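Side-chain contacts in protein (hdlp (histone deacetylase-like protein)) (Aquifex aeolicus, PDB 1C3P), which probably removes acetyl groups as a zinc-dependent relative of the histone deacetylases, and is linked to acetoin breakdown: residues L351-P354 against W355-G358; A278-I281 against V282-V285; N269-N272 against V273-L276; K321-N324 against K325-E328. One frame throughout, in Å; residues are numbered along the deposited sequence.

Contact 1 of 4, residues L351-P354 against W355-G358; sequences LKDP and WRGG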
# COMPACT_ATOMS: atom_id res chain seq x y z
N LEU A 351 -14.41 -13.50 9.68
CA LEU A 351 -13.30 -13.05 8.87
C LEU A 351 -13.79 -11.97 7.90
O LEU A 351 -13.14 -10.93 7.74
CB LEU A 351 -12.70 -14.23 8.11
CG LEU A 351 -11.28 -14.05 7.59
CD1 LEU A 351 -10.78 -15.36 7.01
CD2 LEU A 351 -11.23 -12.95 6.56
N LYS A 352 -14.93 -12.21 7.27
CA LYS A 352 -15.50 -11.27 6.31
C LYS A 352 -16.55 -10.39 6.97
O LYS A 352 -17.37 -10.88 7.73
CB LYS A 352 -16.16 -12.05 5.17
CG LYS A 352 -15.19 -12.79 4.28
CD LYS A 352 -15.86 -13.87 3.43
CE LYS A 352 -16.94 -13.34 2.52
NZ LYS A 352 -17.55 -14.45 1.73
N ASP A 353 -16.51 -9.08 6.73
CA ASP A 353 -17.57 -8.27 7.32
C ASP A 353 -18.70 -8.14 6.29
O ASP A 353 -18.53 -8.47 5.12
CB ASP A 353 -17.08 -6.89 7.80
CG ASP A 353 -16.18 -6.20 6.81
OD1 ASP A 353 -14.96 -6.50 6.80
OD2 ASP A 353 -16.67 -5.35 6.05
N PRO A 354 -19.89 -7.73 6.74
CA PRO A 354 -21.02 -7.58 5.83
C PRO A 354 -20.76 -6.43 4.86
O PRO A 354 -19.95 -5.55 5.15
CB PRO A 354 -22.17 -7.24 6.78
CG PRO A 354 -21.46 -6.44 7.84
CD PRO A 354 -20.31 -7.40 8.11
N TRP A 355 -21.42 -6.45 3.72
CA TRP A 355 -21.23 -5.34 2.79
C TRP A 355 -21.62 -4.05 3.48
O TRP A 355 -22.41 -4.06 4.42
CB TRP A 355 -22.07 -5.53 1.54
CG TRP A 355 -21.42 -6.44 0.58
CD1 TRP A 355 -21.44 -7.81 0.58
CD2 TRP A 355 -20.55 -6.05 -0.48
NE1 TRP A 355 -20.63 -8.29 -0.42
CE2 TRP A 355 -20.06 -7.23 -1.08
CE3 TRP A 355 -20.12 -4.82 -0.97
CZ2 TRP A 355 -19.18 -7.21 -2.15
CZ3 TRP A 355 -19.24 -4.79 -2.03
CH2 TRP A 355 -18.78 -5.98 -2.61
N ARG A 356 -21.05 -2.94 3.00
CA ARG A 356 -21.32 -1.62 3.54
C ARG A 356 -21.55 -0.70 2.36
O ARG A 356 -20.77 0.23 2.10
CB ARG A 356 -20.13 -1.15 4.39
CG ARG A 356 -19.90 -2.03 5.61
CD ARG A 356 -18.56 -1.82 6.29
NE ARG A 356 -18.44 -2.71 7.44
CZ ARG A 356 -17.32 -2.93 8.12
NH1 ARG A 356 -16.19 -2.32 7.77
NH2 ARG A 356 -17.33 -3.77 9.15
N GLY A 357 -22.62 -0.95 1.62
CA GLY A 357 -22.90 -0.15 0.45
C GLY A 357 -23.86 1.00 0.66
O GLY A 357 -24.12 1.42 1.78
N GLY A 358 -24.39 1.51 -0.45
CA GLY A 358 -25.32 2.61 -0.40
C GLY A 358 -25.43 3.21 -1.79
O GLY A 358 -25.01 2.61 -2.76

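Contact 2 of 4, residues A278-I281 against V282-V285; sequences AFNI and VREV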
# COMPACT_ATOMS: atom_id res chain seq x y z
N ALA A 278 -12.58 -5.23 -5.09
CA ALA A 278 -11.80 -4.23 -5.82
C ALA A 278 -10.56 -4.91 -6.42
O ALA A 278 -10.20 -4.72 -7.59
CB ALA A 278 -11.36 -3.10 -4.85
N PHE A 279 -9.92 -5.72 -5.60
CA PHE A 279 -8.73 -6.47 -6.02
C PHE A 279 -9.05 -7.35 -7.23
O PHE A 279 -8.30 -7.38 -8.22
CB PHE A 279 -8.28 -7.35 -4.84
CG PHE A 279 -7.18 -8.31 -5.19
CD1 PHE A 279 -5.90 -7.85 -5.50
CD2 PHE A 279 -7.42 -9.68 -5.18
CE1 PHE A 279 -4.86 -8.76 -5.78
CE2 PHE A 279 -6.39 -10.59 -5.46
CZ PHE A 279 -5.12 -10.13 -5.76
N ASN A 280 -10.18 -8.06 -7.17
CA ASN A 280 -10.57 -8.93 -8.26
C ASN A 280 -11.01 -8.19 -9.51
O ASN A 280 -10.84 -8.69 -10.62
CB ASN A 280 -11.64 -9.91 -7.79
CG ASN A 280 -11.09 -10.92 -6.79
OD1 ASN A 280 -9.95 -11.36 -6.91
ND2 ASN A 280 -11.90 -11.30 -5.81
N ILE A 281 -11.57 -7.00 -9.33
CA ILE A 281 -11.98 -6.18 -10.46
C ILE A 281 -10.73 -5.75 -11.25
O ILE A 281 -10.76 -5.70 -12.48
CB ILE A 281 -12.72 -4.91 -10.00
CG1 ILE A 281 -14.11 -5.28 -9.47
CG2 ILE A 281 -12.83 -3.94 -11.15
CD1 ILE A 281 -14.88 -4.08 -8.95
N VAL A 282 -9.65 -5.43 -10.54
CA VAL A 282 -8.43 -5.01 -11.22
C VAL A 282 -7.89 -6.18 -12.04
O VAL A 282 -7.49 -6.03 -13.20
CB VAL A 282 -7.34 -4.54 -10.22
CG1 VAL A 282 -6.01 -4.40 -10.94
CG2 VAL A 282 -7.74 -3.19 -9.63
N ARG A 283 -7.90 -7.36 -11.44
CA ARG A 283 -7.41 -8.55 -12.12
C ARG A 283 -8.25 -8.91 -13.35
O ARG A 283 -7.72 -9.42 -14.34
CB ARG A 283 -7.36 -9.72 -11.15
CG ARG A 283 -6.36 -9.52 -10.02
CD ARG A 283 -6.55 -10.57 -8.94
NE ARG A 283 -6.16 -11.90 -9.38
CZ ARG A 283 -6.65 -13.02 -8.88
NH1 ARG A 283 -7.57 -12.97 -7.92
NH2 ARG A 283 -6.22 -14.19 -9.33
N GLU A 284 -9.55 -8.66 -13.29
CA GLU A 284 -10.41 -8.97 -14.43
C GLU A 284 -10.13 -8.02 -15.57
O GLU A 284 -10.31 -8.37 -16.73
CB GLU A 284 -11.88 -8.85 -14.07
CG GLU A 284 -12.32 -9.78 -12.97
CD GLU A 284 -13.76 -9.56 -12.59
OE1 GLU A 284 -14.11 -8.42 -12.22
OE2 GLU A 284 -14.54 -10.53 -12.67
N VAL A 285 -9.70 -6.81 -15.25
CA VAL A 285 -9.42 -5.82 -16.28
C VAL A 285 -8.01 -5.97 -16.83
O VAL A 285 -7.82 -5.94 -18.04
CB VAL A 285 -9.58 -4.37 -15.75
CG1 VAL A 285 -9.24 -3.38 -16.85
CG2 VAL A 285 -11.01 -4.13 -15.27

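Contact 3 of 4, residues N269-N272 against V273-L276; sequences NLSN and VAFL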
# COMPACT_ATOMS: atom_id res chain seq x y z
N ASN A 269 -15.52 4.39 4.63
CA ASN A 269 -16.16 3.38 5.48
C ASN A 269 -16.43 2.11 4.70
O ASN A 269 -17.55 1.61 4.68
CB ASN A 269 -17.49 3.90 6.03
CG ASN A 269 -17.34 5.18 6.83
OD1 ASN A 269 -16.41 5.31 7.62
ND2 ASN A 269 -18.27 6.11 6.64
N LEU A 270 -15.39 1.56 4.09
CA LEU A 270 -15.57 0.35 3.30
C LEU A 270 -15.56 -0.94 4.12
O LEU A 270 -15.13 -0.97 5.28
CB LEU A 270 -14.48 0.26 2.24
CG LEU A 270 -14.23 1.46 1.32
CD1 LEU A 270 -13.32 0.98 0.20
CD2 LEU A 270 -15.54 2.01 0.75
N SER A 271 -16.04 -2.01 3.48
CA SER A 271 -16.07 -3.36 4.05
C SER A 271 -14.88 -4.13 3.46
O SER A 271 -14.40 -3.76 2.38
CB SER A 271 -17.35 -4.09 3.63
OG SER A 271 -17.35 -4.39 2.24
N ASN A 272 -14.43 -5.19 4.15
CA ASN A 272 -13.30 -6.02 3.68
C ASN A 272 -13.69 -6.72 2.40
O ASN A 272 -12.84 -7.07 1.59
CB ASN A 272 -12.96 -7.18 4.62
CG ASN A 272 -12.41 -6.77 5.93
OD1 ASN A 272 -12.29 -7.61 6.83
ND2 ASN A 272 -12.06 -5.49 6.06
N VAL A 273 -14.98 -7.02 2.28
CA VAL A 273 -15.48 -7.71 1.10
C VAL A 273 -15.46 -6.84 -0.15
O VAL A 273 -15.24 -7.32 -1.24
CB VAL A 273 -16.88 -8.28 1.36
CG1 VAL A 273 -17.46 -8.86 0.09
CG2 VAL A 273 -16.78 -9.40 2.40
N ALA A 274 -15.68 -5.54 0.02
CA ALA A 274 -15.61 -4.65 -1.13
C ALA A 274 -14.11 -4.49 -1.48
O ALA A 274 -13.75 -4.34 -2.65
CB ALA A 274 -16.24 -3.29 -0.79
N PHE A 275 -13.25 -4.51 -0.45
CA PHE A 275 -11.80 -4.40 -0.63
C PHE A 275 -11.35 -5.57 -1.51
O PHE A 275 -10.57 -5.41 -2.45
CB PHE A 275 -11.12 -4.46 0.74
CG PHE A 275 -9.61 -4.49 0.70
CD1 PHE A 275 -8.88 -3.36 0.36
CD2 PHE A 275 -8.93 -5.65 1.06
CE1 PHE A 275 -7.48 -3.38 0.38
CE2 PHE A 275 -7.54 -5.69 1.08
CZ PHE A 275 -6.82 -4.55 0.74
N LEU A 276 -11.88 -6.74 -1.19
CA LEU A 276 -11.57 -7.96 -1.92
C LEU A 276 -12.11 -7.86 -3.35
O LEU A 276 -11.42 -8.22 -4.30
CB LEU A 276 -12.17 -9.16 -1.17
CG LEU A 276 -11.79 -10.58 -1.60
CD1 LEU A 276 -12.62 -11.59 -0.80
CD2 LEU A 276 -12.06 -10.78 -3.07

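Contact 4 of 4, residues K321-N324 against K325-E328; sequences KLNN and KAKE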
# COMPACT_ATOMS: atom_id res chain seq x y z
N LYS A 321 -15.29 -17.98 10.07
CA LYS A 321 -14.96 -17.57 11.43
C LYS A 321 -13.46 -17.63 11.73
O LYS A 321 -12.72 -18.32 11.03
CB LYS A 321 -15.67 -18.50 12.40
CG LYS A 321 -15.20 -19.95 12.24
CD LYS A 321 -15.48 -20.50 10.82
CE LYS A 321 -14.75 -21.81 10.57
NZ LYS A 321 -15.12 -22.85 11.57
N LEU A 322 -13.03 -16.90 12.76
CA LEU A 322 -11.63 -16.95 13.19
C LEU A 322 -11.57 -18.07 14.24
O LEU A 322 -12.53 -18.25 14.98
CB LEU A 322 -11.20 -15.65 13.85
CG LEU A 322 -11.20 -14.38 12.99
CD1 LEU A 322 -10.44 -13.31 13.77
CD2 LEU A 322 -10.52 -14.64 11.65
N ASN A 323 -10.47 -18.81 14.29
CA ASN A 323 -10.36 -19.89 15.29
C ASN A 323 -9.84 -19.26 16.57
O ASN A 323 -9.58 -18.05 16.61
CB ASN A 323 -9.37 -20.97 14.84
CG ASN A 323 -7.93 -20.56 15.06
OD1 ASN A 323 -7.48 -19.54 14.53
ND2 ASN A 323 -7.20 -21.34 15.84
N ASN A 324 -9.68 -20.05 17.63
CA ASN A 324 -9.22 -19.50 18.90
C ASN A 324 -7.81 -18.91 18.88
O ASN A 324 -7.58 -17.83 19.43
CB ASN A 324 -9.31 -20.54 20.01
CG ASN A 324 -10.73 -20.86 20.37
OD1 ASN A 324 -11.52 -19.97 20.70
ND2 ASN A 324 -11.08 -22.14 20.33
N LYS A 325 -6.88 -19.61 18.26
CA LYS A 325 -5.52 -19.14 18.19
C LYS A 325 -5.50 -17.74 17.56
O LYS A 325 -4.82 -16.84 18.05
CB LYS A 325 -4.68 -20.11 17.37
CG LYS A 325 -3.20 -19.80 17.34
CD LYS A 325 -2.41 -21.00 16.86
CE LYS A 325 -2.64 -22.19 17.78
NZ LYS A 325 -1.83 -23.39 17.41
N ALA A 326 -6.26 -17.57 16.50
CA ALA A 326 -6.34 -16.27 15.80
C ALA A 326 -6.96 -15.15 16.65
O ALA A 326 -6.44 -14.03 16.70
CB ALA A 326 -7.11 -16.45 14.50
N LYS A 327 -8.08 -15.43 17.32
CA LYS A 327 -8.71 -14.39 18.15
C LYS A 327 -7.78 -13.98 19.30
O LYS A 327 -7.62 -12.79 19.61
CB LYS A 327 -10.04 -14.88 18.72
CG LYS A 327 -11.03 -15.41 17.69
CD LYS A 327 -12.37 -15.76 18.33
CE LYS A 327 -13.25 -16.60 17.42
NZ LYS A 327 -13.57 -16.00 16.10
N GLU A 328 -7.15 -14.96 19.93
CA GLU A 328 -6.26 -14.65 21.03
C GLU A 328 -5.06 -13.82 20.56
O GLU A 328 -4.61 -12.90 21.24
CB GLU A 328 -5.83 -15.95 21.71
CG GLU A 328 -7.03 -16.64 22.33
CD GLU A 328 -6.70 -17.94 23.04
OE1 GLU A 328 -5.81 -17.94 23.91
OE2 GLU A 328 -7.35 -18.96 22.73

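Contact 1 of 4, residues L351-P354 against W355-G358
Asp353 and Arg356 stack by charge through carboxylate oxygen OD2, though the exact place of that atom is somewhat unsure. As modelled, it lies over the centre of the Arg356 guanidinium, with Asp353 OD2 3.3 Å from Arg356 CZ. The contact belongs to the irregular loop between helix 324-332 and helix 362-372, in an extended run that packs against the start of helix 272-286. Asp353 OD2 also accepts from the backbone N of Asn272, the first residue of that helix. The two side chains cross at about a right angle, yet their flat ends are stacked, with planes 24° apart. OD2 lies well out of the guanidinium plane, so no N-H points at it, and the salt bridge, Asp353 OD2 to Arg356 NE at 3.5 Å, is one of charge alone. Arg356 spends N-H groups elsewhere: NH1 gives to Leu270 O, and NH2 forms a salt bridge with Glu262. These outer partners fix the turn of the guanidinium against the carboxylate. Arg356 CG is anti to the carbonyl carbon (chi1 -63°), and the extended chain then runs back past Pro354 to Asp353. Near its root, Arg356 CG rests on Pro354 O at 3.6 Å.

Contact 2 of 4, residues A278-I281 against V282-V285
Phe279 and Arg283 sit one helical turn apart, and the arginine passes over one face of the ring with its CD. Arg283 CD is 3.7 Å from the centroid of the Phe279 ring, offset toward the rim. This is a CH-pi contact. The guanidinium plane is turned 32° from the ring plane. The arginine chain bends at chi3 (69°), which brings NH1 to Asn280 OD1. Asn280 and Arg283 run side by side and point the same way, their planes 50° apart. Arg283 NH1 gives a weak hydrogen bond to Asn280 OD1 at 3.0 Å. The oxygen lies at the edge of the guanidinium, near its plane. Outside the segments, NH2 forms a salt bridge with Glu288 and NH1 one with Glu312, of helix 299-314.

Both segments lie on helix 272-286, the helix of the beta-alpha-beta unit between strands 250-254 and 290-292. Phe279 meets Tyr291 edge to face, and Val282 packs on Tyr251 and Leu253 of the sheet. Along the helix Arg283 N bonds to Phe279 O at 3.2 Å, and Glu284 N to Asn280 O at 3.0 Å. The Glu284 side chain is extended beyond CG and crosses Ile281 at a slant. Its OE1 lies 4.2 Å from Ile281 CG1. Val285 CG2 lies 3.2 Å from Ile281 O.

Contact 3 of 4, residues N269-N272 against V273-L276
Ser271 meets the first turn of the helix through both its side chain and its carbonyl. Its CB stands 4.0 Å from Val273 N. From there OG turns to a position between the backbone N and the carbonyl carbon (chi1 69°), which brings it over the start of the helix. At the tip, OG accepts from Ala274 N at 3.0 Å, with 148° at the hydrogen. The same oxygen touches the Ala274 methyl, CB, at 3.4 Å. This makes Ser271 the N-cap of helix 272-286. The bond serves an amide of the first turn, which has no helical carbonyl four residues back; the same N also makes a weak bond to Ser271 O. Ser271 OG is also hydrogen-bonded to Asp228 OD2, at the start of helix 228-245. Two partners thus hold OG in place. The Asp228 carboxylate lies near the positive end of the helix dipole, which would probably favour its charge.

The Ser271 carbonyl begins the regular pattern, taking Phe275 N at 3.1 Å. Asn272 O follows with Leu276 N at 3.0 Å. Asn272 O also lies at the edge of the Phe275 ring, near its plane, and 3.2 Å from Phe275 CB. The Phe275 side chain is about 7 Å from that of Asp258, a zinc-binding residue of this protein, though no zinc is bound here.

Contact 4 of 4, residues K321-N324 against K325-E328
The start of helix 324-332 is held by a lysine that folds back over the residues just before it. Lys327 lies one turn into the helix. Its CG passes 3.2 Å from Asn323 O. Its CE then rests 3.0 Å from Leu322 O, and NZ bonds to that oxygen at 2.7 Å. The approach is from above the carbonyl plane, 41° out of it, so no lone pair is used. The chain runs out to CE and bends only at chi4 (-58°), which turns NZ onto the carbonyl. Lys327 NZ also gives to Leu348 O, so the ammonium group joins two backbone carbonyls from separate loops.

Asn323 takes the N-cap position. Its own carbonyl accepts from Lys327 N at 3.1 Å, in the carbonyl plane. Asn324 O accepts from Glu328 N in a nearly straight bond of 170° at the hydrogen, and Glu328 CG lies 3.2 Å from Asn324 O. On the buried side Leu322 CB faces Ala326 CB at 4.2 Å. Both side chains pack on Phe34 of helix 28-37 and on Met38 in the loop that follows it.

Contact 3 is buried, while contacts 1, 2 and 4 are partly buried, contact 4 being farthest from the chain centre. Contacts 2 and 3 share helix 272-286: contact 3 starts it and contact 2 continues along it. Contact 1 comes from a late loop that reaches the same helix start, where it bonds to Asn272 and Leu270 and packs on Val273. Contact 4 starts another helix and touches contact 1 through Leu322 and Leu351. Their chemistry differs. Contact 1 is stacked charges, contact 2 an arginine over a ring, and contact 3 a serine cap. In contact 4 a lysine joins two carbonyls.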